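PDB 2ITM: xylulose kinase from Escherichia coli, which catalyses the ATP-dependent phosphorylation of D-xylulose to D-xylulose 5-phosphate and works as a homodimer of the FGGY kinase family. Local coordinates for residues Ser206-Ala211 and Gln433-Pro438; Lys69-Ala74 and Leu158-Glu163; Gly237-Gly242 and His279-Arg284. All blocks are in the same frame, centred on the assembly; numbering follows the deposited sequence.

Interaction 1 of 3, residues Ser206-Ala211 and Gln433-Pro438; sequences SEITGA and QIAANP
The CB methyl of A435 touches two residues of 206-211: it lies 3.4 Å from the carbonyl O of S206 and 3.8 Å from CG1 of I208. One methyl group thus meets a polar backbone atom and an aliphatic branch together, and the closest approach of the contact is a carbon against a carbonyl oxygen.

I208 does not aim its CB straight at the helix. Its CG1 branch makes the touch because it stands opposite the carbonyl carbon and beside the backbone N (chi1 -58°), from where it swings over to the alanine methyl; the same side chain also rests on P226.

One residue earlier on the helix, the CG2 methyl of I434 meets CB of S206 at 3.8 Å. Here the shorter branch of the isoleucine is used, while CG1 with its CD1 leaves in another direction and packs on L281. The serine side chain meets the helix through CB, while its OG, set between the backbone N and the carbonyl carbon (chi1 43°), packs against P282.

With 165 Å² buried and each participant at least partly solvent-accessible, this is a shallow surface contact. It lays the last turn of helix 424-436, from the C-terminal half, against the start of edge strand 208-211 in the N-terminal sheet, joining the two halves of the actin-like ATPase fold of FGGY kinases.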
loop_
_atom_site.group_PDB
_atom_site.type_symbol
_atom_site.label_atom_id
_atom_site.label_comp_id
_atom_site.label_asym_id
_atom_site.label_seq_id
_atom_site.Cartn_x
_atom_site.Cartn_y
_atom_site.Cartn_z
ATOM N N SER A 206 -31.541 -9.760 -35.259
ATOM C CA SER A 206 -32.799 -9.095 -35.556
ATOM C C SER A 206 -33.790 -10.003 -36.277
ATOM O O SER A 206 -34.879 -9.583 -36.622
ATOM C CB SER A 206 -32.544 -7.839 -36.385
ATOM O OG SER A 206 -31.588 -8.079 -37.389
ATOM N N GLU A 207 -33.393 -11.250 -36.481
ATOM C CA GLU A 207 -34.206 -12.251 -37.152
ATOM C C GLU A 207 -35.041 -13.084 -36.172
ATOM O O GLU A 207 -34.650 -13.296 -35.039
ATOM C CB GLU A 207 -33.317 -13.160 -37.999
ATOM C CG GLU A 207 -32.660 -12.469 -39.172
ATOM C CD GLU A 207 -31.660 -13.342 -39.905
ATOM O OE1 GLU A 207 -31.182 -12.919 -40.971
ATOM O OE2 GLU A 207 -31.344 -14.438 -39.423
ATOM N N ILE A 208 -36.192 -13.545 -36.638
ATOM C CA ILE A 208 -37.089 -14.373 -35.844
ATOM C C ILE A 208 -36.699 -15.854 -35.839
ATOM O O ILE A 208 -36.422 -16.441 -36.864
ATOM C CB ILE A 208 -38.534 -14.180 -36.324
ATOM C CG1 ILE A 208 -38.931 -12.712 -36.227
ATOM C CG2 ILE A 208 -39.499 -15.039 -35.565
ATOM C CD1 ILE A 208 -40.376 -12.471 -36.413
ATOM N N THR A 209 -36.649 -16.439 -34.655
ATOM C CA THR A 209 -36.230 -17.820 -34.500
ATOM C C THR A 209 -37.407 -18.750 -34.234
ATOM O O THR A 209 -37.266 -19.957 -34.240
ATOM C CB THR A 209 -35.213 -17.947 -33.375
ATOM O OG1 THR A 209 -35.801 -17.501 -32.157
ATOM C CG2 THR A 209 -34.066 -17.026 -33.599
ATOM N N GLY A 210 -38.567 -18.162 -34.001
ATOM C CA GLY A 210 -39.731 -18.901 -33.587
ATOM C C GLY A 210 -40.719 -18.024 -32.866
ATOM O O GLY A 210 -40.735 -16.813 -33.045
ATOM N N ALA A 211 -41.545 -18.654 -32.044
ATOM C CA ALA A 211 -42.557 -17.968 -31.280
ATOM C C ALA A 211 -42.719 -18.615 -29.919
ATOM O O ALA A 211 -42.325 -19.750 -29.724
ATOM C CB ALA A 211 -43.853 -17.979 -32.015
ATOM N N GLN A 433 -38.478 -5.005 -31.873
ATOM C CA GLN A 433 -38.959 -3.920 -32.676
ATOM C C GLN A 433 -38.603 -4.016 -34.139
ATOM O O GLN A 433 -39.448 -3.861 -34.989
ATOM C CB GLN A 433 -38.426 -2.608 -32.140
ATOM C CG GLN A 433 -39.312 -1.960 -31.148
ATOM C CD GLN A 433 -39.052 -0.491 -31.046
ATOM O OE1 GLN A 433 -38.024 -0.078 -30.536
ATOM N NE2 GLN A 433 -39.980 0.301 -31.533
ATOM N N ILE A 434 -37.342 -4.235 -34.413
ATOM C CA ILE A 434 -36.849 -4.364 -35.765
ATOM C C ILE A 434 -37.615 -5.451 -36.497
ATOM O O ILE A 434 -38.182 -5.231 -37.535
ATOM C CB ILE A 434 -35.344 -4.672 -35.760
ATOM C CG1 ILE A 434 -34.553 -3.506 -35.181
ATOM C CG2 ILE A 434 -34.856 -4.974 -37.153
ATOM C CD1 ILE A 434 -33.083 -3.648 -35.338
ATOM N N ALA A 435 -37.636 -6.638 -35.921
ATOM C CA ALA A 435 -38.301 -7.769 -36.529
ATOM C C ALA A 435 -39.779 -7.498 -36.726
ATOM O O ALA A 435 -40.353 -7.899 -37.724
ATOM C CB ALA A 435 -38.104 -9.001 -35.687
ATOM N N ALA A 436 -40.388 -6.811 -35.772
ATOM C CA ALA A 436 -41.790 -6.489 -35.859
ATOM C C ALA A 436 -42.134 -5.365 -36.825
ATOM O O ALA A 436 -43.269 -5.244 -37.223
ATOM C CB ALA A 436 -42.377 -6.217 -34.506
ATOM N N ASN A 437 -41.158 -4.544 -37.177
ATOM C CA ASN A 437 -41.381 -3.438 -38.099
ATOM C C ASN A 437 -40.405 -3.480 -39.260
ATOM O O ASN A 437 -39.524 -2.661 -39.368
ATOM C CB ASN A 437 -41.281 -2.089 -37.394
ATOM C CG ASN A 437 -42.195 -1.973 -36.200
ATOM O OD1 ASN A 437 -41.775 -2.150 -35.067
ATOM N ND2 ASN A 437 -43.446 -1.665 -36.450
ATOM N N PRO A 438 -40.573 -4.461 -40.124
ATOM C CA PRO A 438 -39.559 -4.783 -41.119
ATOM C C PRO A 438 -39.422 -3.718 -42.207
ATOM O O PRO A 438 -38.435 -3.705 -42.909
ATOM C CB PRO A 438 -40.067 -6.097 -41.701
ATOM C CG PRO A 438 -41.481 -6.116 -41.379
ATOM C CD PRO A 438 -41.578 -5.521 -40.033
#

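Interaction 2 of 3, residues Lys69-Ala74 and Leu158-Glu163; sequences KALGIA and LRMTGE
A single methyl carries this whole contact: CE of M160 is the one atom of 158-163 that meets the strand. The nearest CA atoms, those of L71 and M160, are 10.5 Å apart, an ordinary spacing for a helix lying on a sheet, and the long thioether chain spans it.

M160 leaves the helix with CG opposite the carbonyl carbon and an extended chi2, then bends at the sulfur (chi3 -60°). That bend turns CE to I73, whose CG2 methyl it meets tip to tip at 3.6 Å. The isoleucine presents this branch because CG1 takes the place between the backbone N and the carbonyl carbon (chi1 73°) and CG2 lies beside the N. L71, two residues earlier on the same face of the strand, comes in more loosely, with CD2 4.4 Å from CE of M160. All three residues are buried and the chemistry is wholly apolar.

Just past M160 the helix stops. G162 has positive phi, and OG1 of T161 accepts a hydrogen bond from the backbone N of E163 at 3.2 Å, an ST turn.

This is helix-on-sheet packing in the N-terminal actin-like domain. The I73 side chain is about 8 Å from that of D6, thought to be important for activity, so the contact lies near the catalytic region without touching it.

Strand 70-75 runs between strands 2-7 and 226-232, parallel to both, and I5 of the first touches L71, I73 and M160 alike. I73 also packs on K153 and R157, so helix 152-161 covers this face of the sheet, whereas A70 and A74 touch helix 424-436.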
loop_
_atom_site.group_PDB
_atom_site.type_symbol
_atom_site.label_atom_id
_atom_site.label_comp_id
_atom_site.label_asym_id
_atom_site.label_seq_id
_atom_site.Cartn_x
_atom_site.Cartn_y
_atom_site.Cartn_z
ATOM N N LYS A 69 -46.053 -7.420 -29.286
ATOM C CA LYS A 69 -46.051 -7.862 -30.663
ATOM C C LYS A 69 -44.804 -8.678 -31.004
ATOM O O LYS A 69 -44.822 -9.498 -31.904
ATOM C CB LYS A 69 -46.159 -6.677 -31.593
ATOM C CG LYS A 69 -47.336 -5.776 -31.287
ATOM C CD LYS A 69 -47.440 -4.633 -32.276
ATOM C CE LYS A 69 -48.491 -3.608 -31.837
ATOM N NZ LYS A 69 -48.525 -2.391 -32.688
ATOM N N ALA A 70 -43.721 -8.428 -30.278
ATOM C CA ALA A 70 -42.515 -9.236 -30.395
ATOM C C ALA A 70 -41.706 -9.268 -29.107
ATOM O O ALA A 70 -41.835 -8.398 -28.266
ATOM C CB ALA A 70 -41.661 -8.757 -31.542
ATOM N N LEU A 71 -40.864 -10.286 -28.979
ATOM C CA LEU A 71 -40.032 -10.465 -27.796
ATOM C C LEU A 71 -38.571 -10.784 -28.116
ATOM O O LEU A 71 -38.279 -11.605 -28.967
ATOM C CB LEU A 71 -40.620 -11.525 -26.882
ATOM C CG LEU A 71 -39.849 -11.835 -25.608
ATOM C CD1 LEU A 71 -40.742 -12.346 -24.508
ATOM C CD2 LEU A 71 -38.757 -12.820 -25.904
ATOM N N GLY A 72 -37.674 -10.119 -27.401
ATOM C CA GLY A 72 -36.250 -10.329 -27.522
ATOM C C GLY A 72 -35.578 -10.765 -26.239
ATOM O O GLY A 72 -36.034 -10.469 -25.158
ATOM N N ILE A 73 -34.469 -11.472 -26.392
ATOM C CA ILE A 73 -33.630 -11.878 -25.278
ATOM C C ILE A 73 -32.171 -11.466 -25.443
ATOM O O ILE A 73 -31.640 -11.424 -26.543
ATOM C CB ILE A 73 -33.728 -13.393 -25.001
ATOM C CG1 ILE A 73 -33.004 -14.180 -26.077
ATOM C CG2 ILE A 73 -35.144 -13.836 -24.929
ATOM C CD1 ILE A 73 -33.730 -15.414 -26.481
ATOM N N ALA A 74 -31.541 -11.163 -24.318
ATOM C CA ALA A 74 -30.100 -11.077 -24.224
ATOM C C ALA A 74 -29.602 -11.802 -22.976
ATOM O O ALA A 74 -30.389 -12.139 -22.106
ATOM C CB ALA A 74 -29.653 -9.629 -24.168
ATOM N N LEU A 158 -35.164 -21.953 -25.886
ATOM C CA LEU A 158 -35.690 -23.308 -26.008
ATOM C C LEU A 158 -36.847 -23.575 -25.050
ATOM O O LEU A 158 -37.872 -24.094 -25.440
ATOM C CB LEU A 158 -34.580 -24.329 -25.813
ATOM C CG LEU A 158 -35.006 -25.787 -25.705
ATOM C CD1 LEU A 158 -35.311 -26.336 -27.056
ATOM C CD2 LEU A 158 -33.961 -26.619 -25.002
ATOM N N ARG A 159 -36.691 -23.168 -23.801
ATOM C CA ARG A 159 -37.772 -23.230 -22.831
ATOM C C ARG A 159 -39.004 -22.394 -23.197
ATOM O O ARG A 159 -40.119 -22.765 -22.877
ATOM C CB ARG A 159 -37.268 -22.884 -21.437
ATOM C CG ARG A 159 -36.542 -24.019 -20.737
ATOM C CD ARG A 159 -37.413 -25.215 -20.414
ATOM N NE ARG A 159 -37.306 -25.630 -19.013
ATOM C CZ ARG A 159 -38.118 -25.239 -18.059
ATOM N NH1 ARG A 159 -39.110 -24.419 -18.330
ATOM N NH2 ARG A 159 -37.935 -25.651 -16.825
ATOM N N MET A 160 -38.784 -21.280 -23.887
ATOM C CA MET A 160 -39.848 -20.404 -24.303
ATOM C C MET A 160 -40.494 -20.775 -25.641
ATOM O O MET A 160 -41.657 -20.494 -25.858
ATOM C CB MET A 160 -39.362 -18.963 -24.357
ATOM C CG MET A 160 -39.172 -18.290 -23.026
ATOM S SD MET A 160 -38.853 -16.537 -23.211
ATOM C CE MET A 160 -37.376 -16.581 -24.160
ATOM N N THR A 161 -39.727 -21.397 -26.529
ATOM C CA THR A 161 -40.145 -21.619 -27.907
ATOM C C THR A 161 -40.099 -23.042 -28.392
ATOM O O THR A 161 -40.709 -23.377 -29.387
ATOM C CB THR A 161 -39.348 -20.757 -28.882
ATOM O OG1 THR A 161 -37.982 -21.171 -28.902
ATOM C CG2 THR A 161 -39.318 -19.336 -28.434
ATOM N N GLY A 162 -39.339 -23.874 -27.697
ATOM C CA GLY A 162 -39.013 -25.202 -28.174
ATOM C C GLY A 162 -38.045 -25.284 -29.341
ATOM O O GLY A 162 -37.879 -26.345 -29.917
ATOM N N GLU A 163 -37.402 -24.177 -29.682
ATOM C CA GLU A 163 -36.437 -24.160 -30.771
ATOM C C GLU A 163 -35.009 -24.114 -30.244
ATOM O O GLU A 163 -34.774 -23.627 -29.150
ATOM C CB GLU A 163 -36.667 -22.970 -31.707
ATOM C CG GLU A 163 -38.118 -22.647 -32.025
ATOM C CD GLU A 163 -38.734 -23.664 -32.943
ATOM O OE1 GLU A 163 -37.990 -24.500 -33.462
ATOM O OE2 GLU A 163 -39.937 -23.642 -33.137
#

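Interaction 3 of 3, residues Gly237-Gly242 and His279-Arg284; sequences GAVGVG and HALPQR
V239 of helix 233-241 packs on H279 and L281, in the loop between strands 275-278 and 285-291, at the junction of the two actin-like domains: the helix belongs to the N-terminal FGGY domain, the loop to the C-terminal one. The A238 side chain is about 10 Å from that of D233, the probable proton acceptor, at the start of the same helix. G242, with positive phi, closes the helix in a Schellman motif; L281 to R284 form a type II beta turn.

The apolar contacts centre on one methyl. With CG1 of V239 anti to the backbone N (chi1 163°), CG2 is left beside that N and reaches CD1 of L281 tip to tip at 4.0 Å. L281 extends this packing to L431 and I434 of helix 424-436.

The imidazole contacts are oblique. CE1 of H279 lies 3.7 Å from CG2 of V239 and 4.1 Å from CB of A238. The neighbouring NE2 is hydrogen-bonded to the carbonyl O of M243, which should restrain the ring's rotation.

Polar bonds stay within the loop or go to other partners. R284 NH1 makes a salt bridge with D245. R284 NE binds Q283 O at 2.8 Å, bent to 139° at the hydrogen and coming from above the carbonyl plane.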
loop_
_atom_site.group_PDB
_atom_site.type_symbol
_atom_site.label_atom_id
_atom_site.label_comp_id
_atom_site.label_asym_id
_atom_site.label_seq_id
_atom_site.Cartn_x
_atom_site.Cartn_y
_atom_site.Cartn_z
ATOM N N GLY A 237 -26.650 -4.630 -25.335
ATOM C CA GLY A 237 -26.379 -3.333 -24.765
ATOM C C GLY A 237 -26.009 -2.262 -25.764
ATOM O O GLY A 237 -26.568 -1.189 -25.750
ATOM N N ALA A 238 -25.063 -2.574 -26.635
ATOM C CA ALA A 238 -24.624 -1.643 -27.654
ATOM C C ALA A 238 -25.760 -1.258 -28.573
ATOM O O ALA A 238 -25.858 -0.116 -28.984
ATOM C CB ALA A 238 -23.490 -2.216 -28.447
ATOM N N VAL A 239 -26.601 -2.224 -28.908
ATOM C CA VAL A 239 -27.714 -1.942 -29.781
ATOM C C VAL A 239 -28.711 -0.990 -29.105
ATOM O O VAL A 239 -29.278 -0.114 -29.754
ATOM C CB VAL A 239 -28.414 -3.262 -30.220
ATOM C CG1 VAL A 239 -29.782 -2.980 -30.776
ATOM C CG2 VAL A 239 -27.563 -3.999 -31.281
ATOM N N GLY A 240 -28.945 -1.189 -27.819
ATOM C CA GLY A 240 -29.817 -0.324 -27.057
ATOM C C GLY A 240 -29.311 1.099 -26.979
ATOM O O GLY A 240 -30.066 2.005 -26.800
ATOM N N VAL A 241 -28.007 1.267 -27.127
ATOM C CA VAL A 241 -27.362 2.550 -26.919
ATOM C C VAL A 241 -27.185 3.229 -28.261
ATOM O O VAL A 241 -26.893 4.405 -28.334
ATOM C CB VAL A 241 -26.025 2.353 -26.173
ATOM C CG1 VAL A 241 -25.032 3.422 -26.482
ATOM C CG2 VAL A 241 -26.262 2.251 -24.693
ATOM N N GLY A 242 -27.425 2.495 -29.332
ATOM C CA GLY A 242 -27.482 3.021 -30.664
ATOM C C GLY A 242 -26.165 2.841 -31.357
ATOM O O GLY A 242 -25.861 3.440 -32.369
ATOM N N HIS A 279 -21.308 -8.705 -34.328
ATOM C CA HIS A 279 -22.328 -7.873 -33.701
ATOM C C HIS A 279 -23.710 -8.508 -33.855
ATOM O O HIS A 279 -23.911 -9.349 -34.703
ATOM C CB HIS A 279 -22.300 -6.466 -34.308
ATOM C CG HIS A 279 -22.922 -5.407 -33.454
ATOM N ND1 HIS A 279 -23.535 -5.676 -32.252
ATOM C CD2 HIS A 279 -23.017 -4.073 -33.628
ATOM C CE1 HIS A 279 -23.983 -4.554 -31.727
ATOM N NE2 HIS A 279 -23.683 -3.566 -32.545
ATOM N N ALA A 280 -24.655 -8.078 -33.032
ATOM C CA ALA A 280 -26.000 -8.629 -33.041
ATOM C C ALA A 280 -26.860 -8.088 -34.185
ATOM O O ALA A 280 -28.070 -8.215 -34.181
ATOM C CB ALA A 280 -26.680 -8.401 -31.709
ATOM N N LEU A 281 -26.195 -7.446 -35.137
ATOM C CA LEU A 281 -26.873 -7.034 -36.351
ATOM C C LEU A 281 -26.202 -7.603 -37.582
ATOM O O LEU A 281 -25.047 -7.981 -37.551
ATOM C CB LEU A 281 -26.950 -5.512 -36.431
ATOM C CG LEU A 281 -27.758 -4.791 -35.361
ATOM C CD1 LEU A 281 -27.322 -3.369 -35.215
ATOM C CD2 LEU A 281 -29.252 -4.895 -35.620
ATOM N N PRO A 282 -26.950 -7.646 -38.671
ATOM C CA PRO A 282 -26.460 -8.245 -39.904
ATOM C C PRO A 282 -25.311 -7.444 -40.484
ATOM O O PRO A 282 -25.333 -6.231 -40.455
ATOM C CB PRO A 282 -27.681 -8.194 -40.809
ATOM C CG PRO A 282 -28.830 -8.186 -39.863
ATOM C CD PRO A 282 -28.385 -7.349 -38.748
ATOM N N GLN A 283 -24.299 -8.154 -40.955
ATOM C CA GLN A 283 -23.109 -7.562 -41.525
ATOM C C GLN A 283 -22.445 -6.538 -40.598
ATOM O O GLN A 283 -21.890 -5.554 -41.050
ATOM C CB GLN A 283 -23.405 -6.954 -42.886
ATOM C CG GLN A 283 -23.650 -7.961 -43.979
ATOM C CD GLN A 283 -22.443 -8.813 -44.284
ATOM O OE1 GLN A 283 -21.507 -8.355 -44.919
ATOM N NE2 GLN A 283 -22.468 -10.055 -43.842
ATOM N N ARG A 284 -22.516 -6.790 -39.299
ATOM C CA ARG A 284 -21.840 -5.961 -38.334
ATOM C C ARG A 284 -20.944 -6.767 -37.417
ATOM O O ARG A 284 -21.276 -7.875 -37.031
ATOM C CB ARG A 284 -22.841 -5.173 -37.505
ATOM C CG ARG A 284 -23.445 -3.982 -38.192
ATOM C CD ARG A 284 -22.444 -2.997 -38.719
ATOM N NE ARG A 284 -22.503 -2.966 -40.165
ATOM C CZ ARG A 284 -23.236 -2.127 -40.854
ATOM N NH1 ARG A 284 -23.955 -1.227 -40.233
ATOM N NH2 ARG A 284 -23.244 -2.186 -42.166
#

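Interactions 2 and 3 are buried, whereas interaction 1 lies at the surface. Interactions 1 and 2 share the N-terminal sheet: one meets its edge strand 208-211, the other the inner strand 70-75, and A436 CB touches A70 CB between them, at 4.0 Å. Interactions 1 and 3 each join the N-terminal and C-terminal FGGY domains and meet directly, I434 CD1 lying 4.0 Å from L281 CD2; helix 424-436 thus connects all three. Interactions 2 and 3 do not touch. The chemistry differs with place: a carbonyl oxygen takes part at the surface, interaction 2 uses aliphatic and thioether groups alone, and interaction 3 includes a buried imidazole.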